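Local coordinates for protein PnpC (Pseudomonas putida, PDB 3N9T) that probably cleaves the aromatic ring of hydroxyquinol between its adjacent hydroxyl-bearing carbons, as an iron(III)-dependent intradiol dioxygenase, at residues N25-F28 and K29-Q33. Numbering follows the deposited sequence.
Sequences NPRF and KQIMQ. With HGX (1-heptadecanoyl-2-tridecanoyl-3-glycerol-phosphonyl choline), chain B.
Arg27 and Gln30 meet one turn apart through a hydrogen bond from Arg27 NH1 to Gln30 OE1 (2.9 Å). The oxygen lies near the guanidinium plane, whereas the donor sits above the amide plane, the two flat groups being turned 76° apart. Backbone bonds from Lys29, Gln30, Ile31 and Met32 N to the carbonyls four residues earlier form the first helical turns. Asn25 caps the start: its OD1 accepts from Arg27 N at 2.9 Å and weakly from Phe28 N, while its ND2 donates a straight bond to phosphate oxygen O4 of the phospholipid (3.1 Å).

Two van der Waals contacts join the same turns. Ile31 CG1 lies over one guanidinium face, and its CD1 approaches Arg27 NE at 3.6 Å. Met32 CG makes a CH-pi contact over one Phe28 ring face, 3.6 Å from the centroid; bends at chi2 (-47°) and chi3 (-63°) set SD obliquely to the ring and CE toward an acyl chain, which Phe28 CE1 also touches.

The Arg27 guanidinium also salt-bridges Glu52 of the second subunit, so an alanine here would probably deprive that carboxylate of a charged mate and leave Gln30 OE1 without this donor. Together these contacts form an Asn N-capped helix start that grips a phospholipid at the headgroup and acyl chain, at the subunit interface of the dimer.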
loop_
_atom_site.group_PDB
_atom_site.type_symbol
_atom_site.label_atom_id
_atom_site.label_comp_id
_atom_site.label_asym_id
_atom_site.label_seq_id
_atom_site.Cartn_x
_atom_site.Cartn_y
_atom_site.Cartn_z
ATOM N N ASN A 25 -12.250 0.303 -18.437
ATOM C CA ASN A 25 -11.228 -0.754 -18.700
ATOM C C ASN A 25 -11.456 -1.960 -17.791
ATOM O O ASN A 25 -11.246 -1.859 -16.565
ATOM C CB ASN A 25 -9.827 -0.172 -18.429
ATOM C CG ASN A 25 -8.671 -1.201 -18.650
ATOM O OD1 ASN A 25 -8.876 -2.395 -18.703
ATOM N ND2 ASN A 25 -7.472 -0.686 -18.829
ATOM N N PRO A 26 -11.864 -3.104 -18.360
ATOM C CA PRO A 26 -12.254 -4.248 -17.523
ATOM C C PRO A 26 -11.090 -4.894 -16.805
ATOM O O PRO A 26 -11.313 -5.541 -15.815
ATOM C CB PRO A 26 -12.886 -5.254 -18.497
ATOM C CG PRO A 26 -12.644 -4.749 -19.853
ATOM C CD PRO A 26 -11.986 -3.383 -19.811
ATOM N N ARG A 27 -9.873 -4.730 -17.303
ATOM C CA ARG A 27 -8.692 -5.186 -16.576
ATOM C C ARG A 27 -8.482 -4.374 -15.274
ATOM O O ARG A 27 -8.218 -4.913 -14.238
ATOM C CB ARG A 27 -7.431 -5.018 -17.427
ATOM C CG ARG A 27 -6.126 -5.392 -16.633
ATOM C CD ARG A 27 -6.224 -6.887 -16.143
ATOM N NE ARG A 27 -4.901 -7.302 -15.591
ATOM C CZ ARG A 27 -4.645 -8.456 -15.023
ATOM N NH1 ARG A 27 -5.616 -9.347 -14.829
ATOM N NH2 ARG A 27 -3.398 -8.692 -14.579
ATOM N N PHE A 28 -8.609 -3.061 -15.380
ATOM C CA PHE A 28 -8.526 -2.192 -14.220
ATOM C C PHE A 28 -9.637 -2.522 -13.226
ATOM O O PHE A 28 -9.408 -2.622 -12.009
ATOM C CB PHE A 28 -8.652 -0.727 -14.660
ATOM C CG PHE A 28 -8.594 0.236 -13.507
ATOM C CD1 PHE A 28 -7.354 0.546 -12.914
ATOM C CD2 PHE A 28 -9.736 0.779 -12.997
ATOM C CE1 PHE A 28 -7.254 1.430 -11.841
ATOM C CE2 PHE A 28 -9.675 1.678 -11.878
ATOM C CZ PHE A 28 -8.447 2.013 -11.335
ATOM N N LYS A 29 -10.861 -2.671 -13.731
ATOM C CA LYS A 29 -11.941 -3.214 -12.895
ATOM C C LYS A 29 -11.552 -4.500 -12.163
ATOM O O LYS A 29 -11.715 -4.620 -10.931
ATOM C CB LYS A 29 -13.210 -3.497 -13.724
ATOM C CG LYS A 29 -14.343 -4.094 -12.861
ATOM C CD LYS A 29 -15.614 -4.333 -13.692
ATOM C CE LYS A 29 -16.329 -5.494 -13.075
ATOM N NZ LYS A 29 -17.007 -6.415 -14.063
ATOM N N GLN A 30 -11.154 -5.519 -12.934
ATOM C CA GLN A 30 -10.660 -6.782 -12.366
ATOM C C GLN A 30 -9.626 -6.561 -11.246
ATOM O O GLN A 30 -9.731 -7.127 -10.151
ATOM C CB GLN A 30 -9.952 -7.628 -13.441
ATOM C CG GLN A 30 -9.512 -9.038 -12.839
ATOM C CD GLN A 30 -8.820 -9.887 -13.883
ATOM O OE1 GLN A 30 -8.500 -9.407 -14.955
ATOM N NE2 GLN A 30 -8.559 -11.134 -13.555
ATOM N N ILE A 31 -8.599 -5.772 -11.547
ATOM C CA ILE A 31 -7.525 -5.602 -10.561
ATOM C C ILE A 31 -8.069 -4.906 -9.288
ATOM O O ILE A 31 -7.805 -5.350 -8.169
ATOM C CB ILE A 31 -6.395 -4.774 -11.154
ATOM C CG1 ILE A 31 -5.598 -5.633 -12.184
ATOM C CG2 ILE A 31 -5.452 -4.346 -10.047
ATOM C CD1 ILE A 31 -4.599 -4.783 -13.026
ATOM N N MET A 32 -8.808 -3.802 -9.466
ATOM C CA MET A 32 -9.268 -3.041 -8.289
ATOM C C MET A 32 -10.298 -3.838 -7.461
ATOM O O MET A 32 -10.289 -3.766 -6.241
ATOM C CB MET A 32 -9.853 -1.715 -8.718
ATOM C CG MET A 32 -8.791 -0.693 -9.305
ATOM S SD MET A 32 -7.279 -0.536 -8.278
ATOM C CE MET A 32 -7.946 0.134 -6.753
ATOM N N GLN A 33 -11.196 -4.589 -8.099
ATOM C CA GLN A 33 -12.119 -5.394 -7.291
ATOM C C GLN A 33 -11.425 -6.462 -6.488
ATOM O O GLN A 33 -11.781 -6.718 -5.321
ATOM C CB GLN A 33 -13.291 -5.964 -8.118
ATOM C CG GLN A 33 -14.183 -4.807 -8.669
ATOM C CD GLN A 33 -15.472 -5.295 -9.349
ATOM O OE1 GLN A 33 -15.467 -6.275 -10.108
ATOM N NE2 GLN A 33 -16.567 -4.589 -9.080
HETATM O O11 HGX B . -4.584 -0.600 -15.553
HETATM C C11 HGX B . -3.700 -0.028 -14.995
HETATM C C12 HGX B . -2.821 -0.810 -14.074
HETATM C C13 HGX B . -3.371 -0.764 -12.670
HETATM C C14 HGX B . -2.286 -1.382 -11.831
HETATM C C15 HGX B . -2.692 -1.464 -10.413
HETATM C C16 HGX B . -1.699 -2.319 -9.691
HETATM C C17 HGX B . -1.871 -2.099 -8.210
HETATM C C18 HGX B . -1.205 -3.264 -7.505
HETATM C C19 HGX B . -0.532 -2.810 -6.229
HETATM C C20 HGX B . 0.711 -3.688 -6.058
HETATM C C21 HGX B . 1.946 -3.109 -6.755
HETATM C C22 HGX B . 3.239 -3.116 -5.934
HETATM C C23 HGX B . 3.090 -3.575 -4.479
HETATM O O3 HGX B . -3.521 1.379 -15.240
HETATM C C3 HGX B . -4.479 2.134 -15.977
HETATM C C2 HGX B . -5.246 3.126 -15.114
HETATM C C1 HGX B . -5.984 4.037 -16.054
HETATM O O3P HGX B . -7.043 3.266 -16.598
HETATM O O2 HGX B . -4.406 3.973 -14.335
HETATM C C31 HGX B . -4.672 3.954 -12.891
HETATM O O31 HGX B . -5.062 4.947 -12.327
HETATM C C32 HGX B . -4.439 2.821 -11.971
HETATM C C33 HGX B . -4.706 3.429 -10.589
HETATM C C34 HGX B . -3.906 2.650 -9.579
HETATM C C35 HGX B . -4.693 2.250 -8.356
HETATM C C36 HGX B . -3.740 1.595 -7.423
HETATM C C37 HGX B . -4.327 1.724 -6.031
HETATM C C38 HGX B . -3.474 0.844 -5.164
HETATM C C39 HGX B . -3.540 1.293 -3.719
HETATM C C40 HGX B . -3.822 0.142 -2.766
HETATM C C42 HGX B . -2.560 -0.549 -2.247
HETATM C C43 HGX B . -2.352 -0.415 -0.726
HETATM C C44 HGX B . -3.638 -0.225 0.083
HETATM C C45 HGX B . -3.531 1.046 0.923
HETATM C C46 HGX B . -4.883 1.720 1.228
HETATM C C47 HGX B . -5.044 1.914 2.732
HETATM C C48 HGX B . -4.234 3.152 3.060
HETATM O O1 HGX B . -6.973 4.831 -18.553
HETATM P P1 HGX B . -7.311 3.386 -18.173
HETATM O O4 HGX B . -6.555 2.231 -18.807
HETATM O O5 HGX B . -8.925 3.161 -18.297
HETATM C C4 HGX B . -9.585 3.276 -19.576
HETATM C C5 HGX B . -10.572 4.453 -19.629
HETATM N N1 HGX B . -10.079 5.751 -20.180
HETATM C C6 HGX B . -11.215 6.430 -20.837
HETATM C C7 HGX B . -8.981 5.621 -21.171
HETATM C C8 HGX B . -9.639 6.607 -19.060
#